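Local atomic coordinates of dihydrodipicolinate synthase (Rhodopseudomonas palustris, PDB entry 3DZ1), a protein that probably acts as a 4-hydroxy-tetrahydrodipicolinate synthase, a pyruvate-dependent TIM-barrel lyase of the DapA family linked to lysine biosynthesis. Residues Thr35-Tyr38 with Ala39-Cys43; Lys72-Lys75 with Ser76-Val79; Arg115-Glu118 with Gln119-Thr122; Thr121-Phe124 with Arg125-Thr128; Val154-Gln157 with Ile158-Ser162. All blocks are in the same frame, centred on the assembly; numbering follows the deposited sequence.

Contact 1. Residues Thr35-Tyr38 with Ala39-Cys43; sequences TDFY and AEVGC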
loop_
_atom_site.group_PDB
_atom_site.type_symbol
_atom_site.label_atom_id
_atom_site.label_comp_id
_atom_site.label_asym_id
_atom_site.label_seq_id
_atom_site.Cartn_x
_atom_site.Cartn_y
_atom_site.Cartn_z
ATOM N N THR A 35 -17.240 27.628 17.760
ATOM C CA THR A 35 -18.637 27.310 17.507
ATOM C C THR A 35 -19.467 28.557 17.233
ATOM O O THR A 35 -20.268 28.580 16.294
ATOM C CB THR A 35 -19.264 26.552 18.694
ATOM O OG1 THR A 35 -18.521 25.351 18.941
ATOM C CG2 THR A 35 -20.712 26.188 18.382
ATOM N N ASP A 36 -19.288 29.589 18.055
ATOM C CA ASP A 36 -20.034 30.837 17.881
ATOM C C ASP A 36 -19.703 31.449 16.532
ATOM O O ASP A 36 -20.569 32.013 15.853
ATOM C CB ASP A 36 -19.684 31.840 18.984
ATOM C CG ASP A 36 -20.133 31.379 20.354
ATOM O OD1 ASP A 36 -21.069 30.554 20.428
ATOM O OD2 ASP A 36 -19.559 31.854 21.357
ATOM N N PHE A 37 -18.432 31.345 16.160
ATOM C CA PHE A 37 -17.943 31.864 14.892
ATOM C C PHE A 37 -18.659 31.190 13.722
ATOM O O PHE A 37 -19.227 31.860 12.855
ATOM C CB PHE A 37 -16.435 31.622 14.776
ATOM C CG PHE A 37 -15.872 31.978 13.431
ATOM C CD1 PHE A 37 -15.801 33.306 13.020
ATOM C CD2 PHE A 37 -15.449 30.983 12.558
ATOM C CE1 PHE A 37 -15.322 33.637 11.756
ATOM C CE2 PHE A 37 -14.967 31.305 11.292
ATOM C CZ PHE A 37 -14.904 32.634 10.890
ATOM N N TYR A 38 -18.624 29.860 13.694
ATOM C CA TYR A 38 -19.275 29.114 12.619
ATOM C C TYR A 38 -20.744 29.501 12.450
ATOM O O TYR A 38 -21.233 29.641 11.328
ATOM C CB TYR A 38 -19.193 27.606 12.875
ATOM C CG TYR A 38 -17.791 27.045 12.978
ATOM C CD1 TYR A 38 -16.789 27.436 12.088
ATOM C CD2 TYR A 38 -17.482 26.076 13.933
ATOM C CE1 TYR A 38 -15.512 26.869 12.145
ATOM C CE2 TYR A 38 -16.214 25.506 14.000
ATOM C CZ TYR A 38 -15.235 25.903 13.105
ATOM O OH TYR A 38 -13.989 25.323 13.165
ATOM N N ALA A 39 -21.453 29.650 13.565
ATOM C CA ALA A 39 -22.863 30.016 13.513
ATOM C C ALA A 39 -23.009 31.432 12.974
ATOM O O ALA A 39 -23.845 31.700 12.108
ATOM C CB ALA A 39 -23.482 29.925 14.898
ATOM N N GLU A 40 -22.177 32.331 13.487
ATOM C CA GLU A 40 -22.205 33.734 13.091
ATOM C C GLU A 40 -22.014 33.957 11.593
ATOM O O GLU A 40 -22.641 34.844 11.009
ATOM C CB GLU A 40 -21.124 34.501 13.858
ATOM C CG GLU A 40 -21.084 35.989 13.582
ATOM C CD GLU A 40 -19.881 36.656 14.230
ATOM O OE1 GLU A 40 -18.735 36.283 13.887
ATOM O OE2 GLU A 40 -20.078 37.547 15.085
ATOM N N VAL A 41 -21.155 33.155 10.970
ATOM C CA VAL A 41 -20.882 33.326 9.544
ATOM C C VAL A 41 -21.778 32.550 8.577
ATOM O O VAL A 41 -21.520 32.531 7.371
ATOM C CB VAL A 41 -19.396 33.012 9.223
ATOM C CG1 VAL A 41 -18.494 33.892 10.072
ATOM C CG2 VAL A 41 -19.098 31.537 9.453
ATOM N N GLY A 42 -22.822 31.907 9.093
ATOM C CA GLY A 42 -23.737 31.192 8.217
ATOM C C GLY A 42 -23.549 29.700 7.995
ATOM O O GLY A 42 -24.167 29.138 7.089
ATOM N N CYS A 43 -22.707 29.051 8.794
ATOM C CA CYS A 43 -22.503 27.609 8.650
ATOM C C CYS A 43 -23.770 26.877 9.094
ATOM O O CYS A 43 -24.408 27.277 10.068
ATOM C CB CYS A 43 -21.318 27.143 9.500
ATOM S SG CYS A 43 -19.696 27.642 8.874
#

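Contact 2. Residues Lys72-Lys75 with Ser76-Val79; sequences KRAK and SMQV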
loop_
_atom_site.group_PDB
_atom_site.type_symbol
_atom_site.label_atom_id
_atom_site.label_comp_id
_atom_site.label_asym_id
_atom_site.label_seq_id
_atom_site.Cartn_x
_atom_site.Cartn_y
_atom_site.Cartn_z
ATOM N N LYS A 72 -23.382 20.825 22.630
ATOM C CA LYS A 72 -24.137 21.711 23.507
ATOM C C LYS A 72 -24.058 23.184 23.118
ATOM O O LYS A 72 -24.998 23.944 23.350
ATOM C CB LYS A 72 -23.665 21.534 24.952
ATOM C CG LYS A 72 -23.847 20.121 25.488
ATOM C CD LYS A 72 -25.304 19.699 25.438
ATOM C CE LYS A 72 -25.502 18.317 26.030
ATOM N NZ LYS A 72 -26.936 17.919 25.989
ATOM N N ARG A 73 -22.942 23.582 22.517
ATOM C CA ARG A 73 -22.746 24.973 22.122
ATOM C C ARG A 73 -23.455 25.346 20.817
ATOM O O ARG A 73 -23.997 26.447 20.691
ATOM C CB ARG A 73 -21.248 25.268 21.992
ATOM C CG ARG A 73 -20.903 26.735 21.797
ATOM C CD ARG A 73 -21.077 27.511 23.087
ATOM N NE ARG A 73 -20.729 28.920 22.931
ATOM C CZ ARG A 73 -20.637 29.779 23.941
ATOM N NH1 ARG A 73 -20.867 29.372 25.181
ATOM N NH2 ARG A 73 -20.317 31.044 23.712
ATOM N N ALA A 74 -23.445 24.435 19.849
ATOM C CA ALA A 74 -24.076 24.685 18.552
ATOM C C ALA A 74 -25.577 24.407 18.574
ATOM O O ALA A 74 -26.077 23.565 17.832
ATOM C CB ALA A 74 -23.407 23.837 17.477
ATOM N N LYS A 75 -26.295 25.136 19.416
ATOM C CA LYS A 75 -27.737 24.957 19.554
ATOM C C LYS A 75 -28.542 25.140 18.261
ATOM O O LYS A 75 -29.567 24.484 18.072
ATOM C CB LYS A 75 -28.266 25.915 20.627
ATOM C CG LYS A 75 -27.559 25.783 21.971
ATOM C CD LYS A 75 -28.078 26.798 22.982
ATOM C CE LYS A 75 -27.899 28.230 22.485
ATOM N NZ LYS A 75 -28.396 29.243 23.463
ATOM N N SER A 76 -28.079 26.018 17.374
ATOM C CA SER A 76 -28.787 26.285 16.121
ATOM C C SER A 76 -28.209 25.580 14.896
ATOM O O SER A 76 -28.634 25.843 13.769
ATOM C CB SER A 76 -28.817 27.791 15.851
ATOM O OG SER A 76 -27.505 28.285 15.626
HETATM N N MSE A 77 -27.242 24.691 15.109
HETATM C CA MSE A 77 -26.621 23.971 14.001
HETATM C C MSE A 77 -26.598 22.466 14.241
HETATM O O MSE A 77 -26.659 22.004 15.378
HETATM C CB MSE A 77 -25.184 24.453 13.793
HETATM C CG MSE A 77 -25.050 25.919 13.448
HETATM SE SE MSE A 77 -23.195 26.389 13.182
HETATM C CE MSE A 77 -22.581 26.229 15.012
ATOM N N GLN A 78 -26.501 21.707 13.156
ATOM C CA GLN A 78 -26.448 20.258 13.253
ATOM C C GLN A 78 -24.983 19.858 13.416
ATOM O O GLN A 78 -24.137 20.249 12.614
ATOM C CB GLN A 78 -27.035 19.632 11.984
ATOM C CG GLN A 78 -28.476 20.050 11.704
ATOM C CD GLN A 78 -29.033 19.447 10.426
ATOM O OE1 GLN A 78 -28.504 19.674 9.328
ATOM N NE2 GLN A 78 -30.117 18.682 10.558
ATOM N N VAL A 79 -24.679 19.097 14.464
ATOM C CA VAL A 79 -23.305 18.664 14.706
ATOM C C VAL A 79 -23.121 17.186 14.385
ATOM O O VAL A 79 -23.857 16.329 14.875
ATOM C CB VAL A 79 -22.880 18.925 16.173
ATOM C CG1 VAL A 79 -21.517 18.308 16.448
ATOM C CG2 VAL A 79 -22.824 20.419 16.425
#

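Contact 3. Residues Arg115-Glu118 with Gln119-Thr122; sequences RTDE and QITT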
loop_
_atom_site.group_PDB
_atom_site.type_symbol
_atom_site.label_atom_id
_atom_site.label_comp_id
_atom_site.label_asym_id
_atom_site.label_seq_id
_atom_site.Cartn_x
_atom_site.Cartn_y
_atom_site.Cartn_z
ATOM N N ARG A 115 -10.705 -3.693 0.197
ATOM C CA ARG A 115 -10.420 -3.590 -1.231
ATOM C C ARG A 115 -11.596 -3.995 -2.116
ATOM O O ARG A 115 -12.061 -3.208 -2.946
ATOM C CB ARG A 115 -9.195 -4.438 -1.595
ATOM C CG ARG A 115 -7.949 -4.105 -0.795
ATOM C CD ARG A 115 -6.713 -4.845 -1.301
ATOM N NE ARG A 115 -5.959 -4.092 -2.308
ATOM C CZ ARG A 115 -6.317 -3.950 -3.581
ATOM N NH1 ARG A 115 -7.431 -4.510 -4.034
ATOM N NH2 ARG A 115 -5.550 -3.253 -4.408
ATOM N N THR A 116 -12.085 -5.220 -1.944
ATOM C CA THR A 116 -13.194 -5.693 -2.762
ATOM C C THR A 116 -14.475 -4.961 -2.392
ATOM O O THR A 116 -14.649 -4.519 -1.255
ATOM C CB THR A 116 -13.419 -7.211 -2.599
ATOM O OG1 THR A 116 -14.067 -7.469 -1.351
ATOM C CG2 THR A 116 -12.084 -7.953 -2.628
ATOM N N ASP A 117 -15.368 -4.822 -3.362
ATOM C CA ASP A 117 -16.625 -4.137 -3.115
ATOM C C ASP A 117 -17.447 -4.949 -2.118
ATOM O O ASP A 117 -18.293 -4.413 -1.401
ATOM C CB ASP A 117 -17.372 -3.947 -4.433
ATOM C CG ASP A 117 -16.494 -3.322 -5.509
ATOM O OD1 ASP A 117 -15.474 -2.679 -5.161
ATOM O OD2 ASP A 117 -16.826 -3.468 -6.700
ATOM N N GLU A 118 -17.169 -6.247 -2.069
ATOM C CA GLU A 118 -17.843 -7.163 -1.159
ATOM C C GLU A 118 -17.448 -6.788 0.273
ATOM O O GLU A 118 -18.292 -6.702 1.165
ATOM C CB GLU A 118 -17.392 -8.593 -1.460
ATOM C CG GLU A 118 -18.423 -9.677 -1.226
ATOM C CD GLU A 118 -17.924 -11.037 -1.696
ATOM O OE1 GLU A 118 -17.026 -11.606 -1.031
ATOM O OE2 GLU A 118 -18.418 -11.529 -2.738
ATOM N N GLN A 119 -16.155 -6.566 0.487
ATOM C CA GLN A 119 -15.667 -6.199 1.813
ATOM C C GLN A 119 -16.195 -4.831 2.233
ATOM O O GLN A 119 -16.495 -4.606 3.403
ATOM C CB GLN A 119 -14.139 -6.170 1.833
ATOM C CG GLN A 119 -13.486 -7.511 1.576
ATOM C CD GLN A 119 -11.980 -7.401 1.453
ATOM O OE1 GLN A 119 -11.467 -6.502 0.786
ATOM N NE2 GLN A 119 -11.261 -8.326 2.086
ATOM N N ILE A 120 -16.288 -3.915 1.277
ATOM C CA ILE A 120 -16.776 -2.570 1.565
ATOM C C ILE A 120 -18.239 -2.564 1.998
ATOM O O ILE A 120 -18.576 -2.022 3.050
ATOM C CB ILE A 120 -16.594 -1.636 0.339
ATOM C CG1 ILE A 120 -15.100 -1.466 0.051
ATOM C CG2 ILE A 120 -17.219 -0.261 0.611
ATOM C CD1 ILE A 120 -14.796 -0.738 -1.240
ATOM N N THR A 121 -19.117 -3.176 1.208
ATOM C CA THR A 121 -20.529 -3.186 1.569
ATOM C C THR A 121 -20.766 -3.955 2.864
ATOM O O THR A 121 -21.601 -3.566 3.681
ATOM C CB THR A 121 -21.407 -3.770 0.440
ATOM O OG1 THR A 121 -20.926 -5.065 0.068
ATOM C CG2 THR A 121 -21.378 -2.855 -0.770
ATOM N N THR A 122 -20.024 -5.040 3.066
ATOM C CA THR A 122 -20.183 -5.813 4.286
ATOM C C THR A 122 -19.785 -4.998 5.511
ATOM O O THR A 122 -20.481 -5.016 6.526
ATOM C CB THR A 122 -19.343 -7.104 4.249
ATOM O OG1 THR A 122 -19.944 -8.022 3.332
ATOM C CG2 THR A 122 -19.266 -7.748 5.638
#

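Contact 4. Residues Thr121-Phe124 with Arg125-Thr128; sequences TTYF and RQAT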
loop_
_atom_site.group_PDB
_atom_site.type_symbol
_atom_site.label_atom_id
_atom_site.label_comp_id
_atom_site.label_asym_id
_atom_site.label_seq_id
_atom_site.Cartn_x
_atom_site.Cartn_y
_atom_site.Cartn_z
ATOM N N THR A 121 -19.117 -3.176 1.208
ATOM C CA THR A 121 -20.529 -3.186 1.569
ATOM C C THR A 121 -20.766 -3.955 2.864
ATOM O O THR A 121 -21.601 -3.566 3.681
ATOM C CB THR A 121 -21.407 -3.770 0.440
ATOM O OG1 THR A 121 -20.926 -5.065 0.068
ATOM C CG2 THR A 121 -21.378 -2.855 -0.770
ATOM N N THR A 122 -20.024 -5.040 3.066
ATOM C CA THR A 122 -20.183 -5.813 4.286
ATOM C C THR A 122 -19.785 -4.998 5.511
ATOM O O THR A 122 -20.481 -5.016 6.526
ATOM C CB THR A 122 -19.343 -7.104 4.249
ATOM O OG1 THR A 122 -19.944 -8.022 3.332
ATOM C CG2 THR A 122 -19.266 -7.748 5.638
ATOM N N TYR A 123 -18.668 -4.282 5.418
ATOM C CA TYR A 123 -18.206 -3.483 6.543
ATOM C C TYR A 123 -19.271 -2.506 7.025
ATOM O O TYR A 123 -19.557 -2.416 8.222
ATOM C CB TYR A 123 -16.954 -2.684 6.183
ATOM C CG TYR A 123 -16.518 -1.798 7.321
ATOM C CD1 TYR A 123 -15.867 -2.333 8.430
ATOM C CD2 TYR A 123 -16.848 -0.442 7.340
ATOM C CE1 TYR A 123 -15.559 -1.543 9.536
ATOM C CE2 TYR A 123 -16.546 0.358 8.445
ATOM C CZ TYR A 123 -15.904 -0.201 9.539
ATOM O OH TYR A 123 -15.620 0.571 10.643
ATOM N N PHE A 124 -19.855 -1.765 6.094
ATOM C CA PHE A 124 -20.858 -0.791 6.474
ATOM C C PHE A 124 -22.141 -1.388 7.027
ATOM O O PHE A 124 -22.805 -0.760 7.847
ATOM C CB PHE A 124 -21.102 0.170 5.312
ATOM C CG PHE A 124 -19.978 1.150 5.132
ATOM C CD1 PHE A 124 -19.731 2.116 6.104
ATOM C CD2 PHE A 124 -19.105 1.049 4.055
ATOM C CE1 PHE A 124 -18.630 2.960 6.013
ATOM C CE2 PHE A 124 -18.000 1.887 3.953
ATOM C CZ PHE A 124 -17.763 2.843 4.936
ATOM N N ARG A 125 -22.481 -2.603 6.611
ATOM C CA ARG A 125 -23.672 -3.248 7.154
ATOM C C ARG A 125 -23.353 -3.606 8.608
ATOM O O ARG A 125 -24.215 -3.541 9.481
ATOM C CB ARG A 125 -24.029 -4.517 6.369
ATOM C CG ARG A 125 -24.508 -4.258 4.948
ATOM C CD ARG A 125 -25.357 -5.413 4.425
ATOM N NE ARG A 125 -24.655 -6.694 4.456
ATOM C CZ ARG A 125 -23.775 -7.098 3.543
ATOM N NH1 ARG A 125 -23.479 -6.325 2.505
ATOM N NH2 ARG A 125 -23.188 -8.280 3.671
ATOM N N GLN A 126 -22.104 -3.981 8.867
ATOM C CA GLN A 126 -21.700 -4.327 10.227
ATOM C C GLN A 126 -21.602 -3.051 11.054
ATOM O O GLN A 126 -21.928 -3.040 12.243
ATOM C CB GLN A 126 -20.345 -5.037 10.229
ATOM C CG GLN A 126 -20.300 -6.303 9.402
ATOM C CD GLN A 126 -18.925 -6.933 9.400
ATOM O OE1 GLN A 126 -17.917 -6.238 9.278
ATOM N NE2 GLN A 126 -18.877 -8.253 9.519
ATOM N N ALA A 127 -21.151 -1.977 10.411
ATOM C CA ALA A 127 -21.001 -0.684 11.069
ATOM C C ALA A 127 -22.350 -0.132 11.521
ATOM O O ALA A 127 -22.480 0.342 12.648
ATOM C CB ALA A 127 -20.311 0.305 10.128
ATOM N N THR A 128 -23.356 -0.196 10.649
ATOM C CA THR A 128 -24.682 0.303 11.007
ATOM C C THR A 128 -25.340 -0.581 12.064
ATOM O O THR A 128 -26.102 -0.100 12.906
ATOM C CB THR A 128 -25.621 0.402 9.779
ATOM O OG1 THR A 128 -25.679 -0.861 9.107
ATOM C CG2 THR A 128 -25.131 1.474 8.816
#

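Contact 5. Residues Val154-Gln157 with Ile158-Ser162; sequences VIRQ and IVMDS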
loop_
_atom_site.group_PDB
_atom_site.type_symbol
_atom_site.label_atom_id
_atom_site.label_comp_id
_atom_site.label_asym_id
_atom_site.label_seq_id
_atom_site.Cartn_x
_atom_site.Cartn_y
_atom_site.Cartn_z
ATOM N N VAL A 154 -21.099 1.195 -5.792
ATOM C CA VAL A 154 -20.835 0.680 -4.451
ATOM C C VAL A 154 -21.446 1.642 -3.440
ATOM O O VAL A 154 -22.042 1.227 -2.442
ATOM C CB VAL A 154 -19.310 0.530 -4.180
ATOM C CG1 VAL A 154 -19.043 0.459 -2.678
ATOM C CG2 VAL A 154 -18.790 -0.736 -4.845
ATOM N N ILE A 155 -21.293 2.936 -3.698
ATOM C CA ILE A 155 -21.856 3.940 -2.813
ATOM C C ILE A 155 -23.371 3.775 -2.790
ATOM O O ILE A 155 -23.982 3.774 -1.723
ATOM C CB ILE A 155 -21.497 5.364 -3.287
ATOM C CG1 ILE A 155 -20.001 5.610 -3.072
ATOM C CG2 ILE A 155 -22.340 6.402 -2.530
ATOM C CD1 ILE A 155 -19.491 6.907 -3.663
ATOM N N ARG A 156 -23.971 3.623 -3.970
ATOM C CA ARG A 156 -25.418 3.453 -4.067
ATOM C C ARG A 156 -25.893 2.259 -3.243
ATOM O O ARG A 156 -26.909 2.338 -2.545
ATOM C CB ARG A 156 -25.842 3.270 -5.527
ATOM C CG ARG A 156 -27.327 2.950 -5.693
ATOM C CD ARG A 156 -27.720 2.859 -7.158
ATOM N NE ARG A 156 -27.016 1.784 -7.847
ATOM C CZ ARG A 156 -27.095 1.556 -9.154
ATOM N NH1 ARG A 156 -27.850 2.329 -9.921
ATOM N NH2 ARG A 156 -26.415 0.553 -9.692
ATOM N N GLN A 157 -25.157 1.156 -3.328
ATOM C CA GLN A 157 -25.499 -0.047 -2.581
ATOM C C GLN A 157 -25.413 0.190 -1.075
ATOM O O GLN A 157 -26.304 -0.210 -0.325
ATOM C CB GLN A 157 -24.569 -1.193 -2.988
ATOM C CG GLN A 157 -24.760 -2.474 -2.194
ATOM C CD GLN A 157 -24.214 -3.683 -2.930
ATOM O OE1 GLN A 157 -23.178 -3.604 -3.594
ATOM N NE2 GLN A 157 -24.903 -4.812 -2.809
ATOM N N ILE A 158 -24.336 0.836 -0.636
ATOM C CA ILE A 158 -24.145 1.131 0.782
ATOM C C ILE A 158 -25.327 1.930 1.316
ATOM O O ILE A 158 -25.863 1.633 2.387
ATOM C CB ILE A 158 -22.864 1.962 1.017
ATOM C CG1 ILE A 158 -21.634 1.133 0.662
ATOM C CG2 ILE A 158 -22.802 2.435 2.466
ATOM C CD1 ILE A 158 -20.342 1.926 0.666
ATOM N N VAL A 159 -25.725 2.949 0.564
ATOM C CA VAL A 159 -26.837 3.803 0.967
ATOM C C VAL A 159 -28.167 3.052 0.987
ATOM O O VAL A 159 -28.898 3.094 1.981
ATOM C CB VAL A 159 -26.967 5.016 0.025
ATOM C CG1 VAL A 159 -28.223 5.805 0.365
ATOM C CG2 VAL A 159 -25.736 5.913 0.152
HETATM N N MSE A 160 -28.479 2.363 -0.106
HETATM C CA MSE A 160 -29.736 1.629 -0.188
HETATM C C MSE A 160 -29.807 0.422 0.754
HETATM O O MSE A 160 -30.899 -0.030 1.105
HETATM C CB MSE A 160 -29.994 1.197 -1.635
HETATM C CG MSE A 160 -30.135 2.369 -2.605
HETATM SE SE MSE A 160 -31.506 3.662 -2.109
HETATM C CE MSE A 160 -33.026 2.817 -2.971
ATOM N N ASP A 161 -28.651 -0.096 1.157
ATOM C CA ASP A 161 -28.601 -1.228 2.086
ATOM C C ASP A 161 -28.871 -0.725 3.507
ATOM O O ASP A 161 -29.265 -1.492 4.387
ATOM C CB ASP A 161 -27.217 -1.887 2.081
ATOM C CG ASP A 161 -27.054 -2.942 1.000
ATOM O OD1 ASP A 161 -28.009 -3.196 0.237
ATOM O OD2 ASP A 161 -25.950 -3.520 0.924
ATOM N N SER A 162 -28.652 0.567 3.720
ATOM C CA SER A 162 -28.830 1.169 5.037
ATOM C C SER A 162 -30.194 1.797 5.286
ATOM O O SER A 162 -30.892 2.230 4.369
ATOM C CB SER A 162 -27.770 2.243 5.267
ATOM O OG SER A 162 -28.115 3.419 4.554
#

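Contact 1. Residues Thr35-Tyr38 with Ala39-Cys43
The Phe37 ring takes Val41 over one of its faces: the methyl CG1 sits 4.1 Å from the centroid of the Phe37 ring and 29° off the ring normal, a CH-pi contact. The approach is closest at one ring atom, with Phe37 CE1 3.6 Å from Val41 CG1. Phe37 reaches this position because its CG lies anti to the backbone N (chi1 173°), which lays the ring alongside the next turn, within reach of Val41, while Pro223 and Asp224 of helix 223-234 also pack against it. The Tyr38 ring has a looser neighbour. Cys43 SG stands obliquely to it, 5.4 Å from the Tyr38 ring centroid, a sulfur-aromatic contact, and the two CB atoms of Tyr38 and Cys43 are 4.0 Å apart.

Beneath the side chains, the helical ladder runs out. Val41 N still donates to Phe37 O at 3.0 Å, but Val41 has already left helical backbone angles. Gly42 then adopts a positive phi of 96°, where a CB would press on the preceding carbonyl O. The turn brings Cys43 N back to Tyr38 O at 3.0 Å, and Gly42 N to Ala39 O at 3.2 Å. These two bonds, with Gly42 as C-prime residue, define a Schellman motif, which here ends helix 28-40 and leads into strand 45-48 of a beta-alpha-beta unit in the TIM barrel.

Contact 2. Residues Lys72-Lys75 with Ser76-Val79
Met77, present as selenomethionine, meets Ala74 at the two ends of its side chain, CB and the terminal methyl. Its CB is 4.1 Å from Ala74 CB. CG then leaves anti to the carbonyl carbon (chi1 -61°), and the chain continues extended to the selenium, which packs on the carbonyl O of Cys43. A bend at chi3 (-70°) turns the terminal methyl back, so that Met77 CE rests 3.5 Å from Ala74 CB, while Thr35 O lies near the same methyl. Ala74 CB has a second apolar neighbour in Val79, whose CG2 comes to 3.6 Å from Ala74 CB. One small methyl is thus shared by two larger side chains from the segment that follows, and the site is buried, with Thr35 also touching Ala74.

The backbone makes this meeting possible by reversing quickly. Ala74, the first residue beyond the helical angles, is the centre of an inverse gamma turn, in which Lys75 N makes a weak bond to Arg73 O. A type I beta turn from Ala74 to Met77 follows at once, closed by Met77 N donating to Ala74 O at 3.2 Å. That bond is nearly straight at the hydrogen (163°), although the donor stands well above the carbonyl plane. Lys75 and Ser76 occupy the exposed corner. The paired turns form the link from helix 60-73 to strand 78-82, a helix-to-strand connection of the TIM barrel's repeated beta-alpha-beta crossover.

Contact 3. Residues Arg115-Glu118 with Gln119-Thr122
A glutamine carbonyl turned back on the chain before its own helix sets this contact apart: Gln119 OE1 accepts from both Arg115 N, at 3.0 Å, and Thr116 N, at 3.1 Å. The two N-H groups reach it from opposite faces of the amide plane. With Thr116 OG1 taking Gln119 N at 2.9 Å, the pair forms a capping box at the start of TIM-barrel helix 117-131. Thr116 OG1 stands between its backbone N and carbonyl carbon (chi1 76°), which directs the hydroxyl oxygen to the first turn; the two side chains cross at about a right angle. With an alanine at Gln119, the N-H groups of Arg115 and Thr116 would probably lose this shared acceptor, and the lead-in to the helix would be freer to shift.

At this subunit border Arg115 NH2 bonds to Leu114 O of the second subunit. Farther along, two threonine hydroxyls turn back to carbonyls already used by their own N-H groups. Thr121 N meets Asp117 O almost straight (175°), and Thr121 OG1 donates to the same oxygen. At the next carbonyl, Thr122 N and Thr122 OG1 reach Glu118 O from opposite faces of its plane, the hydroxyl at 3.0 Å.

Contact 4. Residues Thr121-Phe124 with Arg125-Thr128
Arg125 folds back over the preceding turn, its guanidinium taking the CA of Thr122 over one face, 3.6 Å above the plane and toward the rim. The chain leaves with CG anti to the carbonyl carbon and bends at chi3 (-57°); together these lay the guanidinium back beside the preceding turn. There Arg125 lies side by side with Thr121, pointing the same way, and crosses Thr122 at a slant; NH1 stops 3.7 Å from Thr121 OG1. The Thr121 and Thr122 hydroxyls are themselves bonded to Asp117 O and Glu118 O. The aliphatic part of Arg125 also packs on Asp161 of helix 152-161.

Gln126 follows a similar first step but stays extended, so its amide passes Thr122, with Gln126 CD 3.9 Å from Thr122 CG2. Beyond it, Gln126 packs on Pro283 of the third subunit. All this happens within helix 117-131, which follows strand 105-108 and leads to strand 137-141 in the TIM barrel.

The aromatic side uses two different first torsions. Tyr123 has CG anti to the backbone N (chi1 177°), whereas Phe124 has its own anti to the carbonyl carbon, and Tyr123 CD2 comes over the centre of the Phe124 ring, 3.9 Å above its plane. Ala127 CB lies obliquely to both rings, 4.1 Å from Tyr123 CE2. Phe124 also meets the ring of Trp137 on strand 137-141, while Tyr123 meets that of Phe88. Underneath, Ala127 N donates to Tyr123 O at 2.7 Å, in the carbonyl plane, and Thr128 N to Phe124 O at 2.9 Å.

Contact 5. Residues Val154-Gln157 with Ile158-Ser162
Four successive i to i+4 bonds join Val154-Gln157 to Ile158-Asp161, from Ile158 N to Val154 O at 2.9 Å through Asp161 N to Gln157 O at 2.8 Å, the last distinctly bent (139°). Over the first of them Ile158 leans back along the helix: with CG1 anti to the carbonyl carbon (chi1 -66°), it lies over Val154 O, and its tip CD1 meets Val154 CG1 at 3.9 Å, the two side chains crossing at an angle. Ile155 and Val159 make a looser apolar pair, their CG2 methyls 4.4 Å apart.

This is helix 152-161 of the TIM barrel, packed between helix 117-131, strand 137-141 and helix 176-188. Ile158 touches Trp137 and Leu139 of the strand as well as Phe124, so replacing it by an alanine would probably open a gap beside these three and cost Val154 CG1 one of its apolar contacts. On the exposed side the methylene Gln157 CG comes to 3.5 Å from Asp161 OD2, the amide and carboxylate planes 59° apart. Arg156 bonds to Ser190 and makes a cation-pi contact with Phe185. At the C-terminal end, Val159 O accepts Ser162 OG at 2.7 Å and Ser162 N at 3.1 Å, both from the same face of its plane.

Overall arrangement
The five contacts fall into two groups around one eight-stranded barrel, on its helices and the turns that lead into its strands. Contacts 1 and 2, with centres 10 Å apart, are joined by a salt bridge from Asp36 OD2 to Arg73 NH2 (2.6 Å). Contacts 3 and 4 share Thr121 and Thr122 on one helix, and contact 5 packs alongside both: Ile120 CG2 lies 3.8 Å from Ile158 CD1, and Phe124 CD2 3.7 Å from the same atom. Contacts 1 and 3 have centres about 38 Å apart, on opposite sides of the chain's centre. The side chain of Met217, the predicted pyruvate-binding residue, is about 10 Å from those of Cys43 and Val79; contacts 3 to 5 lie away from it.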